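Side-chain contacts in agmatinase (Deinococcus radiodurans, PDB 1WOH), which probably hydrolyses agmatine to putrescine and urea at a site built for two manganese ions in each subunit: residues F226-V230 / D231-P235; E274-P277 / N278-P281; T200-P203 / M204-T208. All blocks are in the same frame, centred on the assembly; numbering follows the deposited sequence.

Contact 1. Residues F226-V230 / D231-P235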
ATOM      1  N   PHE A 226     -25.134 -12.611  19.521  1.00 11.07           N
ATOM      2  CA  PHE A 226     -24.894 -11.525  18.566  1.00 12.76           C
ATOM      3  C   PHE A 226     -23.892 -11.984  17.517  1.00 11.10           C
ATOM      4  O   PHE A 226     -22.817 -12.468  17.863  1.00 11.40           O
ATOM      5  CB  PHE A 226     -24.272 -10.307  19.265  1.00 15.47           C
ATOM      6  CG  PHE A 226     -25.227  -9.504  20.102  1.00 14.60           C
ATOM      7  CD1 PHE A 226     -24.850  -9.074  21.371  1.00 18.29           C
ATOM      8  CD2 PHE A 226     -26.466  -9.122  19.610  1.00 17.55           C
ATOM      9  CE1 PHE A 226     -25.692  -8.270  22.138  1.00 19.02           C
ATOM     10  CE2 PHE A 226     -27.320  -8.318  20.366  1.00 19.52           C
ATOM     11  CZ  PHE A 226     -26.931  -7.890  21.634  1.00 18.53           C
ATOM     12  N   SER A 227     -24.240 -11.845  16.240  1.00 11.22           N
ATOM     13  CA  SER A 227     -23.297 -12.177  15.180  1.00 10.98           C
ATOM     14  C   SER A 227     -23.104 -10.892  14.399  1.00  9.30           C
ATOM     15  O   SER A 227     -24.040 -10.391  13.780  1.00  9.26           O
ATOM     16  CB  SER A 227     -23.827 -13.263  14.242  1.00 11.57           C
ATOM     17  OG  SER A 227     -22.874 -13.496  13.214  1.00 10.54           O
ATOM     18  N   VAL A 228     -21.895 -10.344  14.446  1.00  7.85           N
ATOM     19  CA  VAL A 228     -21.616  -9.107  13.739  1.00  8.02           C
ATOM     20  C   VAL A 228     -20.685  -9.329  12.558  1.00  7.29           C
ATOM     21  O   VAL A 228     -19.506  -9.627  12.734  1.00 10.34           O
ATOM     22  CB  VAL A 228     -20.965  -8.056  14.668  1.00  8.81           C
ATOM     23  CG1 VAL A 228     -20.684  -6.768  13.876  1.00 10.23           C
ATOM     24  CG2 VAL A 228     -21.889  -7.766  15.850  1.00  9.86           C
ATOM     25  N   ASP A 229     -21.236  -9.221  11.355  1.00  7.13           N
ATOM     26  CA  ASP A 229     -20.444  -9.336  10.136  1.00  7.53           C
ATOM     27  C   ASP A 229     -20.087  -7.873   9.847  1.00  7.57           C
ATOM     28  O   ASP A 229     -20.981  -7.039   9.684  1.00  9.53           O
ATOM     29  CB  ASP A 229     -21.294  -9.905   9.001  1.00  9.48           C
ATOM     30  CG  ASP A 229     -20.523 -10.042   7.699  1.00 10.98           C
ATOM     31  OD1 ASP A 229     -19.573  -9.267   7.472  1.00 11.78           O
ATOM     32  OD2 ASP A 229     -20.883 -10.919   6.889  1.00 14.64           O
ATOM     33  N   VAL A 230     -18.802  -7.548   9.797  1.00  9.98           N
ATOM     34  CA  VAL A 230     -18.419  -6.161   9.564  1.00  8.89           C
ATOM     35  C   VAL A 230     -18.934  -5.570   8.254  1.00 10.46           C
ATOM     36  O   VAL A 230     -19.031  -4.346   8.142  1.00  8.57           O
ATOM     37  CB  VAL A 230     -16.871  -5.963   9.657  1.00  8.74           C
ATOM     38  CG1 VAL A 230     -16.347  -6.568  10.950  1.00 10.61           C
ATOM     39  CG2 VAL A 230     -16.170  -6.585   8.460  1.00  9.82           C
ATOM     40  N   ASP A 231     -19.296  -6.401   7.272  1.00  8.92           N
ATOM     41  CA  ASP A 231     -19.777  -5.812   6.024  1.00  9.46           C
ATOM     42  C   ASP A 231     -21.182  -5.241   6.183  1.00  8.20           C
ATOM     43  O   ASP A 231     -21.733  -4.633   5.256  1.00  8.33           O
ATOM     44  CB  ASP A 231     -19.674  -6.785   4.819  1.00 10.06           C
ATOM     45  CG  ASP A 231     -20.643  -7.956   4.883  1.00 14.13           C
ATOM     46  OD1 ASP A 231     -21.680  -7.866   5.562  1.00 12.58           O
ATOM     47  OD2 ASP A 231     -20.355  -8.973   4.210  1.00 15.64           O
ATOM     48  N   GLY A 232     -21.753  -5.424   7.372  1.00  8.51           N
ATOM     49  CA  GLY A 232     -23.058  -4.851   7.651  1.00  8.37           C
ATOM     50  C   GLY A 232     -22.874  -3.337   7.708  1.00  8.30           C
ATOM     51  O   GLY A 232     -23.791  -2.557   7.422  1.00 11.02           O
ATOM     52  N   PHE A 233     -21.665  -2.917   8.075  1.00 10.30           N
ATOM     53  CA  PHE A 233     -21.342  -1.497   8.155  1.00  9.53           C
ATOM     54  C   PHE A 233     -21.012  -0.928   6.795  1.00  9.04           C
ATOM     55  O   PHE A 233     -20.524  -1.630   5.921  1.00 10.16           O
ATOM     56  CB  PHE A 233     -20.159  -1.263   9.095  1.00  7.68           C
ATOM     57  CG  PHE A 233     -20.479  -1.555  10.524  1.00  8.97           C
ATOM     58  CD1 PHE A 233     -20.209  -2.802  11.074  1.00  8.55           C
ATOM     59  CD2 PHE A 233     -21.134  -0.605  11.297  1.00  8.50           C
ATOM     60  CE1 PHE A 233     -20.597  -3.097  12.375  1.00 11.33           C
ATOM     61  CE2 PHE A 233     -21.526  -0.893  12.601  1.00  7.31           C
ATOM     62  CZ  PHE A 233     -21.259  -2.141  13.138  1.00 10.81           C
ATOM     63  N   ASP A 234     -21.278   0.360   6.620  1.00  7.20           N
ATOM     64  CA  ASP A 234     -20.983   1.012   5.358  1.00  9.05           C
ATOM     65  C   ASP A 234     -19.489   0.841   5.066  1.00  8.07           C
ATOM     66  O   ASP A 234     -18.654   0.976   5.961  1.00  8.66           O
ATOM     67  CB  ASP A 234     -21.334   2.501   5.447  1.00  9.15           C
ATOM     68  CG  ASP A 234     -21.376   3.168   4.087  1.00 13.18           C
ATOM     69  OD1 ASP A 234     -20.301   3.409   3.506  1.00 14.15           O
ATOM     70  OD2 ASP A 234     -22.488   3.436   3.595  1.00 14.65           O
ATOM     71  N   PRO A 235     -19.139   0.530   3.807  1.00  6.95           N
ATOM     72  CA  PRO A 235     -17.747   0.334   3.374  1.00  8.56           C
ATOM     73  C   PRO A 235     -16.869   1.578   3.534  1.00  8.00           C
ATOM     74  O   PRO A 235     -15.638   1.475   3.587  1.00  8.92           O
ATOM     75  CB  PRO A 235     -17.891  -0.072   1.904  1.00  8.31           C
ATOM     76  CG  PRO A 235     -19.242  -0.640   1.816  1.00 13.44           C
ATOM     77  CD  PRO A 235     -20.077   0.235   2.713  1.00 10.24           C
TER

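Contact 2. Residues E274-P277 / N278-P281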
ATOM      1  N   GLU A 274     -15.649 -11.658   9.330  1.00  9.05           N
ATOM      2  CA  GLU A 274     -15.385 -11.089   8.007  1.00  8.81           C
ATOM      3  C   GLU A 274     -14.489  -9.852   7.923  1.00  8.43           C
ATOM      4  O   GLU A 274     -14.431  -9.188   6.892  1.00  8.69           O
ATOM      5  CB  GLU A 274     -16.718 -10.823   7.299  1.00  9.80           C
ATOM      6  CG  GLU A 274     -17.522 -12.090   6.962  1.00 11.07           C
ATOM      7  CD  GLU A 274     -17.008 -12.836   5.733  1.00 13.04           C
ATOM      8  OE1 GLU A 274     -16.349 -12.206   4.883  1.00 16.47           O
ATOM      9  OE2 GLU A 274     -17.282 -14.056   5.606  1.00 11.42           O
ATOM     10  N   LEU A 275     -13.789  -9.529   9.001  1.00  8.37           N
ATOM     11  CA  LEU A 275     -12.877  -8.392   8.962  1.00 10.26           C
ATOM     12  C   LEU A 275     -11.658  -8.847   8.147  1.00  9.70           C
ATOM     13  O   LEU A 275     -11.137  -9.939   8.380  1.00 10.92           O
ATOM     14  CB  LEU A 275     -12.420  -8.040  10.383  1.00 11.07           C
ATOM     15  CG  LEU A 275     -11.928  -6.641  10.775  1.00 18.23           C
ATOM     16  CD1 LEU A 275     -10.875  -6.792  11.875  1.00 14.58           C
ATOM     17  CD2 LEU A 275     -11.360  -5.894   9.598  1.00 14.95           C
ATOM     18  N   ALA A 276     -11.217  -8.028   7.190  1.00  9.14           N
ATOM     19  CA  ALA A 276     -10.040  -8.337   6.373  1.00  8.81           C
ATOM     20  C   ALA A 276      -9.082  -7.160   6.527  1.00  8.27           C
ATOM     21  O   ALA A 276      -9.153  -6.194   5.769  1.00  8.85           O
ATOM     22  CB  ALA A 276     -10.425  -8.499   4.907  1.00  8.24           C
ATOM     23  N   PRO A 277      -8.173  -7.228   7.512  1.00 10.76           N
ATOM     24  CA  PRO A 277      -7.197  -6.161   7.783  1.00 11.69           C
ATOM     25  C   PRO A 277      -6.326  -5.799   6.590  1.00 11.83           C
ATOM     26  O   PRO A 277      -5.933  -4.644   6.420  1.00 11.92           O
ATOM     27  CB  PRO A 277      -6.359  -6.735   8.928  1.00 13.22           C
ATOM     28  CG  PRO A 277      -7.274  -7.726   9.573  1.00 15.07           C
ATOM     29  CD  PRO A 277      -7.949  -8.377   8.406  1.00  8.99           C
ATOM     30  N   ASN A 278      -6.024  -6.799   5.771  1.00 10.87           N
ATOM     31  CA  ASN A 278      -5.186  -6.623   4.594  1.00 12.67           C
ATOM     32  C   ASN A 278      -5.848  -5.769   3.527  1.00 12.20           C
ATOM     33  O   ASN A 278      -5.177  -5.291   2.606  1.00 13.70           O
ATOM     34  CB  ASN A 278      -4.845  -7.990   4.002  1.00 14.20           C
ATOM     35  CG  ASN A 278      -6.084  -8.815   3.714  1.00 14.23           C
ATOM     36  OD1 ASN A 278      -6.955  -8.956   4.570  1.00 14.08           O
ATOM     37  ND2 ASN A 278      -6.164  -9.368   2.508  1.00 17.43           N
ATOM     38  N   LEU A 279      -7.160  -5.577   3.648  1.00  9.55           N
ATOM     39  CA  LEU A 279      -7.903  -4.785   2.677  1.00 10.64           C
ATOM     40  C   LEU A 279      -8.155  -3.352   3.129  1.00 11.55           C
ATOM     41  O   LEU A 279      -8.872  -2.604   2.461  1.00 13.19           O
ATOM     42  CB  LEU A 279      -9.230  -5.467   2.339  1.00 10.54           C
ATOM     43  CG  LEU A 279      -9.073  -6.826   1.643  1.00 10.92           C
ATOM     44  CD1 LEU A 279     -10.435  -7.437   1.402  1.00  6.99           C
ATOM     45  CD2 LEU A 279      -8.335  -6.650   0.318  1.00 13.83           C
ATOM     46  N   ASP A 280      -7.584  -2.975   4.268  1.00 10.55           N
ATOM     47  CA  ASP A 280      -7.729  -1.597   4.753  1.00 10.12           C
ATOM     48  C   ASP A 280      -6.382  -1.139   5.303  1.00 10.95           C
ATOM     49  O   ASP A 280      -6.093  -1.306   6.487  1.00 10.54           O
ATOM     50  CB  ASP A 280      -8.782  -1.483   5.855  1.00  9.51           C
ATOM     51  CG  ASP A 280      -8.926  -0.052   6.364  1.00 11.88           C
ATOM     52  OD1 ASP A 280      -9.764   0.197   7.257  1.00  9.76           O
ATOM     53  OD2 ASP A 280      -8.195   0.828   5.859  1.00 10.36           O
ATOM     54  N   PRO A 281      -5.542  -0.552   4.445  1.00 11.45           N
ATOM     55  CA  PRO A 281      -4.230  -0.093   4.904  1.00 13.49           C
ATOM     56  C   PRO A 281      -4.255   1.076   5.884  1.00 13.52           C
ATOM     57  O   PRO A 281      -3.226   1.421   6.456  1.00 15.30           O
ATOM     58  CB  PRO A 281      -3.501   0.240   3.604  1.00 12.49           C
ATOM     59  CG  PRO A 281      -4.604   0.613   2.671  1.00 15.85           C
ATOM     60  CD  PRO A 281      -5.686  -0.388   2.988  1.00 13.55           C
TER

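Contact 3. Residues T200-P203 / M204-T208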
ATOM      1  N   THR A 200     -36.807 -12.831  11.041  1.00 14.40           N
ATOM      2  CA  THR A 200     -37.088 -11.425  10.775  1.00 14.39           C
ATOM      3  C   THR A 200     -35.988 -10.823   9.915  1.00 14.24           C
ATOM      4  O   THR A 200     -34.813 -10.851  10.276  1.00 15.91           O
ATOM      5  CB  THR A 200     -37.205 -10.639  12.092  1.00 14.88           C
ATOM      6  OG1 THR A 200     -38.218 -11.242  12.907  1.00 17.25           O
ATOM      7  CG2 THR A 200     -37.583  -9.184  11.823  1.00 14.06           C
ATOM      8  N   ILE A 201     -36.387 -10.284   8.772  1.00 13.94           N
ATOM      9  CA  ILE A 201     -35.459  -9.690   7.826  1.00 15.55           C
ATOM     10  C   ILE A 201     -35.654  -8.182   7.806  1.00 15.19           C
ATOM     11  O   ILE A 201     -36.719  -7.694   7.436  1.00 15.02           O
ATOM     12  CB  ILE A 201     -35.699 -10.275   6.413  1.00 15.85           C
ATOM     13  CG1 ILE A 201     -35.366 -11.769   6.421  1.00 19.54           C
ATOM     14  CG2 ILE A 201     -34.880  -9.523   5.378  1.00 17.71           C
ATOM     15  CD1 ILE A 201     -35.494 -12.440   5.061  1.00 20.07           C
ATOM     16  N   ILE A 202     -34.626  -7.447   8.212  1.00 14.11           N
ATOM     17  CA  ILE A 202     -34.710  -5.991   8.240  1.00 14.24           C
ATOM     18  C   ILE A 202     -33.691  -5.362   7.292  1.00 12.57           C
ATOM     19  O   ILE A 202     -32.517  -5.219   7.629  1.00 13.49           O
ATOM     20  CB  ILE A 202     -34.481  -5.451   9.676  1.00 13.85           C
ATOM     21  CG1 ILE A 202     -35.461  -6.125  10.647  1.00 15.39           C
ATOM     22  CG2 ILE A 202     -34.692  -3.941   9.705  1.00 15.31           C
ATOM     23  CD1 ILE A 202     -35.253  -5.749  12.120  1.00 15.56           C
ATOM     24  N   PRO A 203     -34.132  -4.984   6.082  1.00 13.84           N
ATOM     25  CA  PRO A 203     -33.257  -4.367   5.078  1.00 14.82           C
ATOM     26  C   PRO A 203     -32.660  -3.068   5.613  1.00 15.72           C
ATOM     27  O   PRO A 203     -33.251  -2.423   6.476  1.00 16.45           O
ATOM     28  CB  PRO A 203     -34.200  -4.112   3.907  1.00 16.02           C
ATOM     29  CG  PRO A 203     -35.278  -5.146   4.092  1.00 17.01           C
ATOM     30  CD  PRO A 203     -35.506  -5.116   5.570  1.00 15.77           C
ATOM     31  N   MET A 204     -31.490  -2.689   5.105  1.00 15.80           N
ATOM     32  CA  MET A 204     -30.839  -1.454   5.541  1.00 17.71           C
ATOM     33  C   MET A 204     -31.755  -0.255   5.284  1.00 18.60           C
ATOM     34  O   MET A 204     -31.752   0.709   6.048  1.00 17.57           O
ATOM     35  CB  MET A 204     -29.515  -1.265   4.794  1.00 16.23           C
ATOM     36  CG  MET A 204     -28.731  -0.026   5.192  1.00 14.12           C
ATOM     37  SD  MET A 204     -28.227  -0.023   6.920  1.00 11.79           S
ATOM     38  CE  MET A 204     -28.369   1.722   7.295  1.00 13.93           C
ATOM     39  N   ASP A 205     -32.534  -0.314   4.206  1.00 20.48           N
ATOM     40  CA  ASP A 205     -33.449   0.780   3.882  1.00 25.03           C
ATOM     41  C   ASP A 205     -34.424   1.086   5.022  1.00 24.32           C
ATOM     42  O   ASP A 205     -34.824   2.236   5.205  1.00 24.26           O
ATOM     43  CB  ASP A 205     -34.243   0.468   2.609  1.00 30.01           C
ATOM     44  CG  ASP A 205     -33.397   0.567   1.356  1.00 34.39           C
ATOM     45  OD1 ASP A 205     -32.694   1.587   1.192  1.00 37.69           O
ATOM     46  OD2 ASP A 205     -33.443  -0.370   0.532  1.00 39.37           O
ATOM     47  N   ASP A 206     -34.811   0.061   5.776  1.00 23.96           N
ATOM     48  CA  ASP A 206     -35.731   0.251   6.895  1.00 24.63           C
ATOM     49  C   ASP A 206     -35.012   0.957   8.033  1.00 22.99           C
ATOM     50  O   ASP A 206     -35.595   1.788   8.733  1.00 23.01           O
ATOM     51  CB  ASP A 206     -36.275  -1.091   7.390  1.00 26.14           C
ATOM     52  CG  ASP A 206     -37.158  -1.779   6.365  1.00 29.95           C
ATOM     53  OD1 ASP A 206     -37.493  -1.145   5.341  1.00 31.33           O
ATOM     54  OD2 ASP A 206     -37.524  -2.953   6.588  1.00 31.75           O
ATOM     55  N   VAL A 207     -33.743   0.612   8.224  1.00 20.28           N
ATOM     56  CA  VAL A 207     -32.941   1.235   9.267  1.00 18.98           C
ATOM     57  C   VAL A 207     -32.845   2.726   8.975  1.00 20.01           C
ATOM     58  O   VAL A 207     -32.977   3.559   9.873  1.00 18.91           O
ATOM     59  CB  VAL A 207     -31.515   0.643   9.299  1.00 18.91           C
ATOM     60  CG1 VAL A 207     -30.665   1.374  10.316  1.00 18.72           C
ATOM     61  CG2 VAL A 207     -31.577  -0.832   9.640  1.00 18.57           C
ATOM     62  N   THR A 208     -32.606   3.057   7.711  1.00 19.56           N
ATOM     63  CA  THR A 208     -32.486   4.451   7.304  1.00 20.35           C
ATOM     64  C   THR A 208     -33.821   5.174   7.445  1.00 21.40           C
ATOM     65  O   THR A 208     -33.885   6.287   7.965  1.00 22.01           O
ATOM     66  CB  THR A 208     -32.011   4.554   5.841  1.00 20.38           C
ATOM     67  OG1 THR A 208     -30.724   3.932   5.716  1.00 18.12           O
ATOM     68  CG2 THR A 208     -31.907   6.019   5.404  1.00 21.39           C
TER

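Contact 1. Residues F226-V230 / D231-P235
The Asp-x-Asp pair formed by Asp229 and Asp231, within the Ser-x-Asp-x-Asp-x-x-Asp-Pro signature of the ureohydrolases, lies where strand 223-229 ends and a 3-10 turn begins, and supplies ligands to the dinuclear manganese site. Asp229 is a ligand of both ions and Asp231 of the second, though neither metal is bound to this chain in the model. Asp229 holds CG anti to its own N (chi1 180°), which brings OD1 over the following turn. There OD1 accepts the N-H of Asp231 at 2.9 Å, from above the carboxylate plane, closing an Asx turn. The backbone tightens the same bend: Gly232 N reaches Asp229 O at 2.9 Å, and Phe233 N reaches Val230 O at 3.0 Å. The two carboxylates cross obliquely, their planes 27° apart and their OD1 atoms 3.2 Å from each other. Such crowding of like charges is consistent with a pocket made for cations, and Asp231 OD1 accepts a hydrogen bond from the N-H of Ala144. On the far side of the turn, Phe233 CE1 meets Val228 CG1 at 4.0 Å, while Val230 O lies in plane at the ring's edge. Helix 284-302 covers this apolar side, with Leu292 against Val228 and Phe233, and Met289 against Val230 and Phe233; Leu272 of the adjacent strand 266-273 packs on Val228 and Val230.

Contact 2. Residues E274-P277 / N278-P281
Leu279 N donates to Ala276 O at 3.0 Å. One residue on, Asp280 N makes a longer bond to Pro277 O, at 3.2 Å. These two successive i to i+3 bonds wind the chain into a short 3-10 turn. Leu279 follows its backbone bond with its side chain: CG stands beside its own N (chi1 -64°), and CD1 comes to 3.7 Å from Ala276 CB. Asn278 OD1 approaches the same methyl, lying 3.5 Å from Ala276 CB. The turn belongs to the loop that leads from strand 266-273 to helix 284-302, with the side chains of Ala276 and the metal ligand Asp231 about 9 Å apart. The Asn278 amide is bent back toward the Ala276-Pro277 peptide, its CG wedged between N and the carbonyl carbon (chi1 54°), and OD1 lies 3.4 Å from Ala276 C. That oxygen is buried without a polar partner in the model, whereas ND2 of the same amide is fixed by Pro46 O. Asp280 turns its carboxylate away from the turn, to the hydroxyls of Thr282, just before helix 284-302, and Ser285 in its first turn. Beyond it, Pro281 packs against Pro281 of two neighbouring subunits.

Contact 3. Residues T200-P203 / M204-T208
Pro203 and Asp206 form the tight side of this strand-to-helix junction. Pro203 occupies the N-cap position, and its O accepts the N-H of Asp206 at 3.0 Å, bent to 140°. The Asp206 side chain leans back toward the strand, with CG beside its own N (chi1 -66°). OD2 is thereby carried to 3.1 Å from Pro203 CD, where a capping box would place an acceptor; but the proline nitrogen has no hydrogen to give, and the carboxylate meets the ring's CD instead. Beside it, Ile202 CG2 rests on Asp206 CB at 4.0 Å. Were Asp206 an alanine, the carboxylate beside Pro203 CD would be gone, which would probably open a gap next to the ring and leave the helix N-terminus with one negative charge fewer nearby. The other side is looser: Asp205 and Thr208 are exposed, and neither side chain comes close to the strand. Thr208 N continues the helix by binding Met204 O at 3.0 Å. The axes of the two short segments run 65° apart, so the chain changes direction at the edge of this chain's sheet. Inward, Ile202 and Val207 both pack on Val179 of strand 173-181 and on Val214 of helix 211-215, and Met204 touches Gln253 of helix 251-264; Leu69 of a neighbouring subunit lies against Ile201 and Pro203.

Overall arrangement
Along the chain, contact 3 comes first, then contact 1, then contact 2, and each lies where the chain leaves a strand of the one parallel eight-stranded sheet. Strands 223-229 and 266-273 are neighbours, so contacts 1 and 2, with centres 13 Å apart, touch: Glu274 CB lies 3.3 Å from Asp229 OD1. Contact 3 leaves the outermost strand 200-203, separated from 223-229 by strands 173-181 and 137-142; its centre is also 13 Å from that of contact 1 but 25 Å from that of contact 2. The manganese ligands of contact 1 lie at the end of the central strand 223-229 and in the turn just after it. All three reach a neighbouring subunit, contact 1 through Pro235 alone.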